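Local coordinates for protein dUTPase (Streptococcus mutans, PDB 3H6X) that probably hydrolyses dUTP to dUMP and diphosphate, acting as a jelly-roll trimer of the dUTPase family, at residues R5-I10 with G97-Q102; V52-Q57 with G122-F127; K21-T24 with Y30-K33; T38-S41 with L47-T50; S68-K73 with A101-M106. All coordinates share one frame; numbering follows the deposited sequence.

Interaction 1: residues R5-I10 with G97-Q102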
# COMPACT_ATOMS: atom_id res chain seq x y z
N ARG B 5 -17.80 1.65 -13.84
CA ARG B 5 -16.49 1.04 -13.59
C ARG B 5 -16.66 -0.47 -13.46
O ARG B 5 -17.75 -0.95 -13.15
CB ARG B 5 -15.85 1.63 -12.33
CG ARG B 5 -16.58 1.20 -11.04
CD ARG B 5 -16.13 2.08 -9.85
NE ARG B 5 -16.55 3.48 -10.01
CZ ARG B 5 -17.74 3.94 -9.65
NH1 ARG B 5 -18.64 3.13 -9.11
NH2 ARG B 5 -18.03 5.22 -9.83
N GLY B 6 -15.60 -1.23 -13.73
CA GLY B 6 -15.70 -2.67 -13.59
C GLY B 6 -14.57 -3.40 -14.32
O GLY B 6 -13.58 -2.78 -14.74
N PHE B 7 -14.74 -4.72 -14.44
CA PHE B 7 -13.75 -5.59 -15.09
C PHE B 7 -14.33 -6.26 -16.31
O PHE B 7 -15.53 -6.57 -16.37
CB PHE B 7 -13.30 -6.71 -14.13
CG PHE B 7 -12.66 -6.21 -12.88
CD1 PHE B 7 -11.31 -5.87 -12.88
CD2 PHE B 7 -13.39 -6.05 -11.71
CE1 PHE B 7 -10.70 -5.39 -11.70
CE2 PHE B 7 -12.79 -5.57 -10.55
CZ PHE B 7 -11.44 -5.25 -10.55
N GLU B 8 -13.45 -6.52 -17.27
CA GLU B 8 -13.80 -7.31 -18.44
C GLU B 8 -12.67 -8.28 -18.70
O GLU B 8 -11.51 -8.00 -18.40
CB GLU B 8 -13.97 -6.40 -19.66
CG GLU B 8 -15.23 -5.51 -19.58
CD GLU B 8 -15.27 -4.46 -20.66
OE1 GLU B 8 -14.23 -4.24 -21.32
OE2 GLU B 8 -16.35 -3.85 -20.84
N LEU B 9 -13.00 -9.45 -19.25
CA LEU B 9 -11.95 -10.35 -19.73
C LEU B 9 -11.20 -9.71 -20.90
O LEU B 9 -11.81 -9.08 -21.78
CB LEU B 9 -12.56 -11.66 -20.23
CG LEU B 9 -13.22 -12.54 -19.18
CD1 LEU B 9 -13.85 -13.77 -19.82
CD2 LEU B 9 -12.19 -12.95 -18.12
N ILE B 10 -9.88 -9.89 -20.93
CA ILE B 10 -9.14 -9.48 -22.12
C ILE B 10 -9.43 -10.50 -23.22
O ILE B 10 -9.93 -11.58 -22.94
CB ILE B 10 -7.61 -9.38 -21.87
CG1 ILE B 10 -7.05 -10.74 -21.45
CG2 ILE B 10 -7.33 -8.33 -20.80
CD1 ILE B 10 -5.53 -10.78 -21.39
N GLY B 97 -4.57 -3.54 -21.61
CA GLY B 97 -4.83 -3.19 -20.23
C GLY B 97 -4.88 -4.40 -19.32
O GLY B 97 -5.39 -4.34 -18.19
N HIS B 98 -4.32 -5.50 -19.80
CA HIS B 98 -4.24 -6.72 -19.00
C HIS B 98 -3.53 -6.45 -17.68
O HIS B 98 -2.38 -6.00 -17.66
CB HIS B 98 -3.48 -7.78 -19.79
CG HIS B 98 -3.49 -9.15 -19.16
ND1 HIS B 98 -2.73 -10.18 -19.66
CD2 HIS B 98 -4.15 -9.63 -18.08
CE1 HIS B 98 -2.93 -11.27 -18.90
NE2 HIS B 98 -3.80 -10.96 -17.96
N ILE B 99 -4.20 -6.73 -16.58
CA ILE B 99 -3.64 -6.51 -15.26
C ILE B 99 -2.79 -7.71 -14.83
O ILE B 99 -3.24 -8.85 -14.93
CB ILE B 99 -4.77 -6.29 -14.24
CG1 ILE B 99 -5.50 -4.98 -14.53
CG2 ILE B 99 -4.22 -6.30 -12.79
CD1 ILE B 99 -6.83 -4.87 -13.82
N PHE B 100 -1.54 -7.44 -14.46
CA PHE B 100 -0.64 -8.44 -13.89
C PHE B 100 -0.33 -8.09 -12.44
O PHE B 100 -0.25 -6.91 -12.09
CB PHE B 100 0.69 -8.47 -14.65
CG PHE B 100 0.59 -9.05 -16.04
CD1 PHE B 100 0.15 -8.27 -17.09
CD2 PHE B 100 0.98 -10.37 -16.28
CE1 PHE B 100 0.06 -8.80 -18.38
CE2 PHE B 100 0.92 -10.89 -17.56
CZ PHE B 100 0.45 -10.11 -18.61
N ALA B 101 -0.15 -9.13 -11.62
CA ALA B 101 0.32 -8.96 -10.24
C ALA B 101 1.80 -9.35 -10.16
O ALA B 101 2.17 -10.48 -10.49
CB ALA B 101 -0.52 -9.84 -9.31
N GLN B 102 2.64 -8.42 -9.75
CA GLN B 102 4.08 -8.68 -9.67
C GLN B 102 4.42 -9.34 -8.33
O GLN B 102 4.53 -8.67 -7.30
CB GLN B 102 4.83 -7.35 -9.81
CG GLN B 102 6.31 -7.48 -10.16
CD GLN B 102 7.01 -6.13 -10.25
OE1 GLN B 102 6.41 -5.12 -10.63
NE2 GLN B 102 8.28 -6.10 -9.87

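Interaction 2: residues V52-Q57 with G122-F127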
# COMPACT_ATOMS: atom_id res chain seq x y z
N VAL B 52 -7.83 -10.13 -16.79
CA VAL B 52 -8.82 -9.05 -16.86
C VAL B 52 -8.23 -7.66 -17.05
O VAL B 52 -7.05 -7.43 -16.79
CB VAL B 52 -9.75 -9.04 -15.62
CG1 VAL B 52 -10.54 -10.35 -15.51
CG2 VAL B 52 -8.96 -8.76 -14.34
N LYS B 53 -9.06 -6.75 -17.56
CA LYS B 53 -8.74 -5.33 -17.64
C LYS B 53 -9.83 -4.59 -16.88
O LYS B 53 -10.87 -5.16 -16.58
CB LYS B 53 -8.71 -4.87 -19.10
CG LYS B 53 -9.96 -5.28 -19.89
CD LYS B 53 -9.80 -4.97 -21.40
CE LYS B 53 -11.05 -5.40 -22.17
NZ LYS B 53 -10.85 -5.29 -23.67
N ALA B 54 -9.58 -3.33 -16.53
CA ALA B 54 -10.55 -2.59 -15.71
C ALA B 54 -10.81 -1.21 -16.29
O ALA B 54 -9.89 -0.52 -16.63
CB ALA B 54 -10.04 -2.45 -14.27
N TYR B 55 -12.08 -0.84 -16.37
CA TYR B 55 -12.47 0.50 -16.82
C TYR B 55 -13.01 1.25 -15.61
O TYR B 55 -13.45 0.62 -14.64
CB TYR B 55 -13.52 0.41 -17.95
CG TYR B 55 -14.79 -0.29 -17.55
CD1 TYR B 55 -15.88 0.43 -17.05
CD2 TYR B 55 -14.91 -1.67 -17.68
CE1 TYR B 55 -17.06 -0.21 -16.69
CE2 TYR B 55 -16.08 -2.34 -17.30
CZ TYR B 55 -17.14 -1.59 -16.82
OH TYR B 55 -18.30 -2.26 -16.43
N MSE B 56 -12.95 2.57 -15.65
CA MSE B 56 -13.44 3.37 -14.53
C MSE B 56 -13.69 4.79 -15.01
O MSE B 56 -13.48 5.10 -16.20
CB MSE B 56 -12.41 3.37 -13.39
CG MSE B 56 -11.07 3.90 -13.87
SE MSE B 56 -9.56 3.28 -12.78
CE MSE B 56 -10.46 1.86 -11.81
N GLN B 57 -14.15 5.66 -14.12
CA GLN B 57 -14.46 7.03 -14.54
C GLN B 57 -13.25 7.91 -14.44
O GLN B 57 -12.25 7.54 -13.83
CB GLN B 57 -15.60 7.59 -13.69
CG GLN B 57 -16.81 6.68 -13.71
CD GLN B 57 -18.07 7.38 -13.32
OE1 GLN B 57 -18.51 8.29 -14.01
NE2 GLN B 57 -18.68 6.92 -12.22
N GLY B 122 -8.64 -5.95 -5.60
CA GLY B 122 -8.67 -4.64 -6.22
C GLY B 122 -9.75 -3.76 -5.60
O GLY B 122 -10.89 -4.19 -5.41
N VAL B 123 -9.39 -2.51 -5.30
CA VAL B 123 -10.31 -1.54 -4.73
C VAL B 123 -10.36 -0.29 -5.61
O VAL B 123 -9.32 0.27 -5.94
CB VAL B 123 -9.89 -1.14 -3.30
CG1 VAL B 123 -10.93 -0.18 -2.69
CG2 VAL B 123 -9.70 -2.38 -2.41
N PHE B 124 -11.56 0.13 -5.99
CA PHE B 124 -11.73 1.35 -6.79
C PHE B 124 -11.94 2.54 -5.87
O PHE B 124 -12.74 2.45 -4.93
CB PHE B 124 -12.99 1.22 -7.66
CG PHE B 124 -12.87 0.21 -8.78
CD1 PHE B 124 -12.44 0.60 -10.04
CD2 PHE B 124 -13.21 -1.12 -8.57
CE1 PHE B 124 -12.36 -0.31 -11.07
CE2 PHE B 124 -13.14 -2.04 -9.60
CZ PHE B 124 -12.71 -1.64 -10.85
N MSE B 125 -11.25 3.65 -6.14
CA MSE B 125 -11.30 4.82 -5.24
C MSE B 125 -11.17 6.10 -6.06
O MSE B 125 -10.66 6.08 -7.17
CB MSE B 125 -10.17 4.76 -4.20
CG MSE B 125 -10.23 3.52 -3.32
SE MSE B 125 -8.82 3.60 -1.99
CE MSE B 125 -9.66 4.62 -0.66
N PRO B 126 -11.61 7.23 -5.48
CA PRO B 126 -11.42 8.54 -6.13
C PRO B 126 -10.02 9.08 -5.85
O PRO B 126 -9.41 8.78 -4.81
CB PRO B 126 -12.44 9.44 -5.41
CG PRO B 126 -12.51 8.84 -4.02
CD PRO B 126 -12.40 7.34 -4.23
N PHE B 127 -9.50 9.87 -6.78
CA PHE B 127 -8.27 10.63 -6.52
C PHE B 127 -8.45 12.09 -6.93
O PHE B 127 -9.41 12.43 -7.63
CB PHE B 127 -7.06 10.01 -7.24
CG PHE B 127 -7.06 10.20 -8.73
CD1 PHE B 127 -7.59 9.22 -9.55
CD2 PHE B 127 -6.50 11.33 -9.31
CE1 PHE B 127 -7.58 9.35 -10.92
CE2 PHE B 127 -6.49 11.48 -10.71
CZ PHE B 127 -7.04 10.47 -11.51

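Interaction 3: residues K21-T24 with Y30-K33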
# COMPACT_ATOMS: atom_id res chain seq x y z
N LYS B 21 -15.05 -10.84 -8.07
CA LYS B 21 -16.22 -10.49 -7.26
C LYS B 21 -15.79 -10.21 -5.83
O LYS B 21 -14.66 -10.54 -5.44
CB LYS B 21 -17.26 -11.60 -7.29
CG LYS B 21 -16.84 -12.87 -6.59
CD LYS B 21 -17.93 -13.93 -6.68
CE LYS B 21 -17.46 -15.26 -6.07
NZ LYS B 21 -18.55 -16.30 -6.15
N ARG B 22 -16.66 -9.58 -5.06
CA ARG B 22 -16.36 -9.33 -3.65
C ARG B 22 -16.81 -10.54 -2.85
O ARG B 22 -17.85 -11.14 -3.16
CB ARG B 22 -17.08 -8.08 -3.15
CG ARG B 22 -16.66 -6.81 -3.87
CD ARG B 22 -17.28 -5.61 -3.21
NE ARG B 22 -18.72 -5.59 -3.35
CZ ARG B 22 -19.55 -5.08 -2.44
NH1 ARG B 22 -19.06 -4.57 -1.32
NH2 ARG B 22 -20.86 -5.08 -2.65
N GLU B 23 -16.03 -10.89 -1.83
CA GLU B 23 -16.30 -12.09 -1.07
C GLU B 23 -17.50 -11.94 -0.14
O GLU B 23 -18.23 -12.90 0.11
CB GLU B 23 -15.06 -12.52 -0.26
CG GLU B 23 -15.32 -13.81 0.51
CD GLU B 23 -14.08 -14.37 1.17
OE1 GLU B 23 -12.96 -14.02 0.74
OE2 GLU B 23 -14.25 -15.16 2.13
N THR B 24 -17.71 -10.73 0.37
CA THR B 24 -18.85 -10.46 1.24
C THR B 24 -19.50 -9.15 0.83
O THR B 24 -18.91 -8.36 0.08
CB THR B 24 -18.43 -10.38 2.73
OG1 THR B 24 -17.53 -9.28 2.94
CG2 THR B 24 -17.75 -11.67 3.18
N TYR B 30 -12.28 -6.51 -4.68
CA TYR B 30 -12.67 -7.51 -5.68
C TYR B 30 -11.51 -8.46 -5.85
O TYR B 30 -10.39 -8.02 -6.08
CB TYR B 30 -12.98 -6.83 -7.02
CG TYR B 30 -14.27 -6.05 -6.95
CD1 TYR B 30 -14.29 -4.74 -6.48
CD2 TYR B 30 -15.48 -6.64 -7.31
CE1 TYR B 30 -15.48 -4.04 -6.37
CE2 TYR B 30 -16.68 -5.95 -7.21
CZ TYR B 30 -16.66 -4.66 -6.74
OH TYR B 30 -17.83 -3.96 -6.63
N ASP B 31 -11.77 -9.76 -5.73
CA ASP B 31 -10.65 -10.71 -5.73
C ASP B 31 -10.28 -11.11 -7.16
O ASP B 31 -11.04 -11.81 -7.83
CB ASP B 31 -11.01 -11.94 -4.89
CG ASP B 31 -11.19 -11.59 -3.41
OD1 ASP B 31 -10.33 -10.87 -2.86
OD2 ASP B 31 -12.17 -12.07 -2.80
N LEU B 32 -9.10 -10.68 -7.60
CA LEU B 32 -8.57 -11.06 -8.90
C LEU B 32 -7.90 -12.43 -8.80
O LEU B 32 -7.35 -12.80 -7.76
CB LEU B 32 -7.58 -10.00 -9.43
CG LEU B 32 -8.21 -8.73 -10.02
CD1 LEU B 32 -8.71 -7.79 -8.94
CD2 LEU B 32 -7.17 -8.01 -10.88
N LYS B 33 -7.96 -13.18 -9.89
CA LYS B 33 -7.50 -14.57 -9.88
C LYS B 33 -6.38 -14.79 -10.89
O LYS B 33 -6.18 -13.98 -11.78
CB LYS B 33 -8.68 -15.49 -10.22
CG LYS B 33 -9.74 -15.56 -9.11
CD LYS B 33 -10.98 -16.31 -9.57
CE LYS B 33 -11.96 -16.51 -8.41
NZ LYS B 33 -13.22 -17.18 -8.86
O HOH W 1 -13.27 -13.25 -7.31
O HOH W 2 -13.79 -13.46 -4.04
O HOH W 3 -19.82 -5.70 -6.14
O HOH W 4 -13.58 -9.60 -1.64
O HOH W 5 -11.63 -12.05 -0.19

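Interaction 4: residues T38-S41 with L47-T50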
# COMPACT_ATOMS: atom_id res chain seq x y z
N THR B 38 0.93 -20.67 -13.11
CA THR B 38 2.13 -19.84 -13.11
C THR B 38 3.10 -20.30 -12.03
O THR B 38 2.75 -20.38 -10.85
CB THR B 38 1.77 -18.35 -12.88
OG1 THR B 38 0.92 -17.88 -13.93
CG2 THR B 38 3.02 -17.49 -12.84
N GLU B 39 4.32 -20.64 -12.44
CA GLU B 39 5.36 -21.05 -11.50
C GLU B 39 6.26 -19.87 -11.13
O GLU B 39 6.62 -19.05 -11.99
CB GLU B 39 6.25 -22.12 -12.14
CG GLU B 39 5.68 -23.51 -12.12
CD GLU B 39 6.63 -24.51 -12.75
OE1 GLU B 39 7.04 -24.28 -13.91
OE2 GLU B 39 6.99 -25.50 -12.08
N ILE B 40 6.63 -19.80 -9.86
CA ILE B 40 7.56 -18.77 -9.40
C ILE B 40 8.72 -19.43 -8.67
O ILE B 40 8.54 -19.99 -7.58
CB ILE B 40 6.87 -17.74 -8.48
CG1 ILE B 40 5.58 -17.22 -9.15
CG2 ILE B 40 7.82 -16.60 -8.21
CD1 ILE B 40 4.84 -16.18 -8.35
N SER B 41 9.90 -19.37 -9.28
CA SER B 41 11.10 -19.95 -8.69
C SER B 41 11.48 -19.31 -7.36
O SER B 41 11.10 -18.19 -7.06
CB SER B 41 12.28 -19.85 -9.67
OG SER B 41 11.96 -20.49 -10.89
N LEU B 47 5.55 -11.76 -13.13
CA LEU B 47 4.31 -11.06 -13.42
C LEU B 47 3.22 -12.10 -13.65
O LEU B 47 3.26 -12.85 -14.63
CB LEU B 47 4.50 -10.18 -14.66
CG LEU B 47 5.37 -8.94 -14.45
CD1 LEU B 47 5.74 -8.30 -15.77
CD2 LEU B 47 4.69 -7.92 -13.56
N VAL B 48 2.25 -12.17 -12.73
CA VAL B 48 1.23 -13.21 -12.80
C VAL B 48 0.00 -12.62 -13.53
O VAL B 48 -0.56 -11.62 -13.08
CB VAL B 48 0.85 -13.65 -11.38
CG1 VAL B 48 -0.26 -14.73 -11.40
CG2 VAL B 48 2.11 -14.15 -10.65
N PRO B 49 -0.42 -13.24 -14.64
CA PRO B 49 -1.59 -12.75 -15.37
C PRO B 49 -2.88 -13.00 -14.63
O PRO B 49 -3.06 -14.00 -13.97
CB PRO B 49 -1.58 -13.60 -16.65
CG PRO B 49 -0.95 -14.90 -16.22
CD PRO B 49 0.10 -14.51 -15.21
N THR B 50 -3.81 -12.07 -14.80
CA THR B 50 -5.03 -12.03 -14.07
C THR B 50 -6.20 -12.24 -15.07
O THR B 50 -7.33 -12.56 -14.69
CB THR B 50 -4.94 -10.65 -13.45
OG1 THR B 50 -4.72 -10.69 -12.03
CG2 THR B 50 -5.87 -9.69 -13.99

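Interaction 5: residues S68-K73 with A101-M106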
# COMPACT_ATOMS: atom_id res chain seq x y z
N SER B 68 -4.09 -11.05 2.38
CA SER B 68 -3.49 -11.23 3.69
C SER B 68 -2.75 -12.55 3.77
O SER B 68 -1.65 -12.63 4.32
CB SER B 68 -4.57 -11.15 4.78
OG SER B 68 -4.06 -11.58 6.04
N SER B 69 -3.33 -13.60 3.21
CA SER B 69 -2.75 -14.93 3.37
C SER B 69 -1.55 -15.20 2.45
O SER B 69 -0.83 -16.18 2.64
CB SER B 69 -3.80 -16.01 3.15
OG SER B 69 -4.30 -15.94 1.82
N ASN B 70 -1.29 -14.33 1.48
CA ASN B 70 -0.19 -14.61 0.55
C ASN B 70 1.16 -14.81 1.26
O ASN B 70 1.80 -15.83 1.06
CB ASN B 70 -0.07 -13.53 -0.53
CG ASN B 70 -1.06 -13.72 -1.64
OD1 ASN B 70 -1.68 -14.78 -1.77
ND2 ASN B 70 -1.23 -12.67 -2.47
N PRO B 71 1.58 -13.86 2.12
CA PRO B 71 2.92 -14.05 2.68
C PRO B 71 3.00 -15.18 3.69
O PRO B 71 3.92 -16.00 3.61
CB PRO B 71 3.21 -12.72 3.40
CG PRO B 71 2.19 -11.75 2.92
CD PRO B 71 1.06 -12.49 2.29
N ARG B 72 2.08 -15.24 4.64
CA ARG B 72 2.27 -16.24 5.69
C ARG B 72 1.82 -17.64 5.29
O ARG B 72 2.31 -18.61 5.85
CB ARG B 72 1.70 -15.79 7.04
CG ARG B 72 0.22 -15.81 7.16
CD ARG B 72 -0.14 -15.58 8.63
NE ARG B 72 -1.57 -15.42 8.88
CZ ARG B 72 -2.54 -16.05 8.22
NH1 ARG B 72 -2.24 -16.93 7.27
NH2 ARG B 72 -3.81 -15.83 8.53
N LYS B 73 0.94 -17.75 4.29
CA LYS B 73 0.50 -19.06 3.84
C LYS B 73 1.21 -19.56 2.60
O LYS B 73 1.51 -20.75 2.51
CB LYS B 73 -1.00 -19.08 3.62
CG LYS B 73 -1.79 -18.70 4.84
CD LYS B 73 -2.03 -19.91 5.68
CE LYS B 73 -3.23 -20.63 5.12
NZ LYS B 73 -3.02 -22.09 5.09
N ALA B 101 -0.15 -9.13 -11.62
CA ALA B 101 0.32 -8.96 -10.24
C ALA B 101 1.80 -9.35 -10.16
O ALA B 101 2.17 -10.48 -10.49
CB ALA B 101 -0.52 -9.84 -9.31
N GLN B 102 2.64 -8.42 -9.75
CA GLN B 102 4.08 -8.68 -9.67
C GLN B 102 4.42 -9.34 -8.33
O GLN B 102 4.53 -8.67 -7.30
CB GLN B 102 4.83 -7.35 -9.81
CG GLN B 102 6.31 -7.48 -10.16
CD GLN B 102 7.01 -6.13 -10.25
OE1 GLN B 102 6.41 -5.12 -10.63
NE2 GLN B 102 8.28 -6.10 -9.87
N MSE B 103 4.56 -10.67 -8.35
CA MSE B 103 4.68 -11.45 -7.11
C MSE B 103 6.11 -11.96 -6.94
O MSE B 103 6.73 -12.42 -7.91
CB MSE B 103 3.73 -12.63 -7.14
CG MSE B 103 2.29 -12.29 -7.47
SE MSE B 103 1.52 -11.12 -6.12
CE MSE B 103 1.72 -12.28 -4.56
N LYS B 104 6.62 -11.87 -5.72
CA LYS B 104 7.94 -12.42 -5.39
C LYS B 104 7.79 -13.62 -4.47
O LYS B 104 7.02 -13.60 -3.52
CB LYS B 104 8.83 -11.37 -4.71
CG LYS B 104 10.21 -11.95 -4.36
CD LYS B 104 11.19 -10.88 -3.92
CE LYS B 104 12.48 -11.53 -3.41
NZ LYS B 104 13.50 -10.49 -3.08
N ASN B 105 8.54 -14.68 -4.77
CA ASN B 105 8.57 -15.86 -3.92
C ASN B 105 9.70 -15.69 -2.90
O ASN B 105 10.88 -15.74 -3.27
CB ASN B 105 8.81 -17.08 -4.80
CG ASN B 105 8.93 -18.38 -4.02
OD1 ASN B 105 8.87 -18.40 -2.79
ND2 ASN B 105 9.08 -19.49 -4.74
N MSE B 106 9.33 -15.50 -1.64
CA MSE B 106 10.28 -15.29 -0.56
C MSE B 106 10.92 -16.58 -0.05
O MSE B 106 11.88 -16.52 0.73
CB MSE B 106 9.60 -14.63 0.63
CG MSE B 106 9.00 -13.30 0.33
SE MSE B 106 8.22 -12.56 2.00
CE MSE B 106 6.86 -13.89 2.36

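Interaction 1: residues R5-I10 with G97-Q102
Ile10 lays the end of its side chain on the imidazole of His98, and the contact is best read outward from its branch point. At CB the chain divides. The CG2 methyl lies beside the start of the histidine side chain, with Ile10 CG2 3.9 Å from His98 CA. The other branch runs through CG1, which sits between the backbone N and the carbonyl carbon (chi1 61°), and ends at CD1. This methyl makes a CH-pi contact over the middle of the ring, with Ile10 CD1 3.4 Å from the His98 centroid and 14° off the ring normal. Phe100 CD1 lies over the opposite face, nearer the rim. The ring is also held from outside, because His98 NE2 accepts a hydrogen bond from the backbone N of Gly51. In the jelly-roll barrel the two segments exchange no hydrogen bond of their own. Strand 52-55 mediates between them, pairing through Lys53 with Glu8 and through Val52 with Ile99. A second, looser apolar contact lies beside it, where Ile99 CD1 approaches the edge of the Phe7 ring, 4.4 Å from Phe7 CE1. Ile99 then continues onto Leu62 and Leu64 of strand 60-66.

Interaction 2: residues V52-Q57 with G122-F127
Phe124 brings 122-127 against Ala54, Tyr55 and Met56, and the residues before and after it show how strand and trimer place its ring. Gly122 and Val123 come first, fixing the strand by backbone hydrogen bonds to Tyr30 and Tyr63 on its two neighbours. Phe124 follows, its CG anti to the carbonyl carbon (chi1 -69°), which projects the ring at the opposing segment. The far end of the ring meets the methyl of Ala54, with Phe124 CZ 4.4 Å from Ala54 CB. The carbonyl of Tyr55 comes in obliquely, its O atom 3.8 Å from Phe124 CE1. Met56, a selenomethionine, also approaches the ring, but its terminal methyl is modelled implausibly close and its placement is doubtful. Phe7 also meets this ring, with planes at about 60°, and Ile130 of the second subunit packs on it. Met125 next points its CB the other way and meets Met125 of the third subunit. Pro126 touches Pro126 of both other subunits, and Phe127 meets Val123 of the third. Phe124 thus packs against Ala54 and Phe7 within its own subunit while the residues after it meet the other two, as part of the jelly-roll trimer of the dUTPase family.

Interaction 3: residues K21-T24 with Y30-K33
Arg22 drapes the aliphatic part of its side chain over the ring of Tyr30. Its CG lies above the centre of one face, a CH-pi contact in which Arg22 CG is 3.5 Å from the Tyr30 centroid and 15° off the normal. The contact fastens the loop after strand 6-9 to strand 30-33, an outermost strand, within this chain, of an antiparallel sheet in the jelly-roll. Beyond CG the arginine bends at chi3 (-67°), leaving its guanidinium tilted 44° from the ring plane, and NH1 goes on to bond the carbonyl of Ala27. A water joins Arg22 NE to Tyr30 OH, while the same hydroxyl is hydrogen-bonded to Ile130 N of the second subunit. The backbones are tied by a nearly straight hydrogen bond, Asp31 N to Lys21 O at 3.0 Å. Around Glu23 and Asp31 the contact is acidic and more heavily hydrated. Glu23 OE1 and Asp31 OD2 stand only 4.1 Å apart, a closeness probably eased by Arg118, which forms a salt bridge with Glu23 and a long, weak ion pair with Asp31. Water lies around the aspartate as well: one molecule accepts from Glu23 N and sits 3.1 Å from Asp31 OD2. Another water bridges the same residue pair as the direct backbone bond, accepting from Lys21 N and donating to Asp31 O at 2.7 Å.

Interaction 4: residues T38-S41 with L47-T50
Val48 receives two methyl groups from strand 38-40, and both come to the same branch: its CG2 is 4.1 Å from Thr38 CG2 and 4.1 Å from Ile40 CD1. The two strands belong to different sheets of the jelly-roll, 38-40 pairing with 111-113 and 45-49 with 100-105. They pass almost antiparallel, at 163°, yet their axes stay 8.3 Å apart and no hydrogen bond joins the segments, so side chains carry the whole contact. The buried part is mainly apolar. Val48 turns CG1 anti to its backbone N (chi1 179°), an orientation that leaves CG2 beside that N and directed at strand 38-40. Ile40 crosses it at about a right angle and touches with its terminal methyl alone, while Met103 of strand 100-105 packs against both residues. Toward the outside the grip slackens. Glu39, between the two contributing residues of its strand, is exposed and takes no part, and Leu47 points its CB away from strand 38-40 and is met by Arg72 of the third subunit. Thr38 marks the border between the two regimes. Its methyl joins the apolar cluster, whereas its hydroxyl is hydrogen-bonded to the carbonyl O of Glu36. The Thr38 side chain slides past the proline ring in the opposite direction, with Thr38 OG1 3.7 Å from Pro49 CD.

Interaction 5: residues S68-K73 with A101-M106
Asn70 and Pro71 each meet the terminal methyl of a selenomethionine. Met103 crosses the asparagine at about a right angle, its CE 3.6 Å from Asn70 ND2. Met106 sets its CE against the proline, 4.0 Å from Pro71 CB and 3.8 Å from Pro71 O, so that the methyl touches both ring and carbonyl. Neither contact is a hydrogen bond; two flexible side chains simply fit the surface of a short helix. Met103 is folded back by successive bends at chi2 (-63°) and chi3 (-60°), which shorten its reach, whereas Met106 extends to its selenium and bends only at chi3. The next shell explains why the amide stays put: Asn70 ND2 donates to Asp66 OD1 and to the carbonyl O of Val119. Leu76, Leu78 and Val48 pack around Met103. Within the helix, Lys73 N bonds Ser69 O at 2.9 Å. Farther out, Gln102 of the second subunit packs on Pro71 and Lys104 of that subunit on Met106, placing the helix at a subunit boundary. Ser68 and Ser69, just ahead of Asn70 in the chain, match the Arg-Ser-Ser motif of trimeric dUTPases, which in relatives helps to bind the substrate phosphates and probably does so here.

Overall arrangement
Taken together, the five contacts show how one barrel distributes its chemistry. Interactions 1, 4 and 5 are buried and rely on methyl groups; interaction 2 is partly buried and aromatic; interaction 3 lies at the surface, with the one direct hydrogen bond across any of the contacts and a set of bridging waters. The segments of interactions 1 and 5 overlap on strand 100-105, with interaction 1 using the residues that lead into it, and Ala101 pairs with Val48 of interaction 4. Strands 6-9 and 52-55 couple interactions 1 and 2, while Tyr30 and Gly122 join interactions 2 and 3. Interactions 2 and 5 lie on opposite sides of the chain's centre, their own centres about 22 Å apart, yet both touch the second subunit.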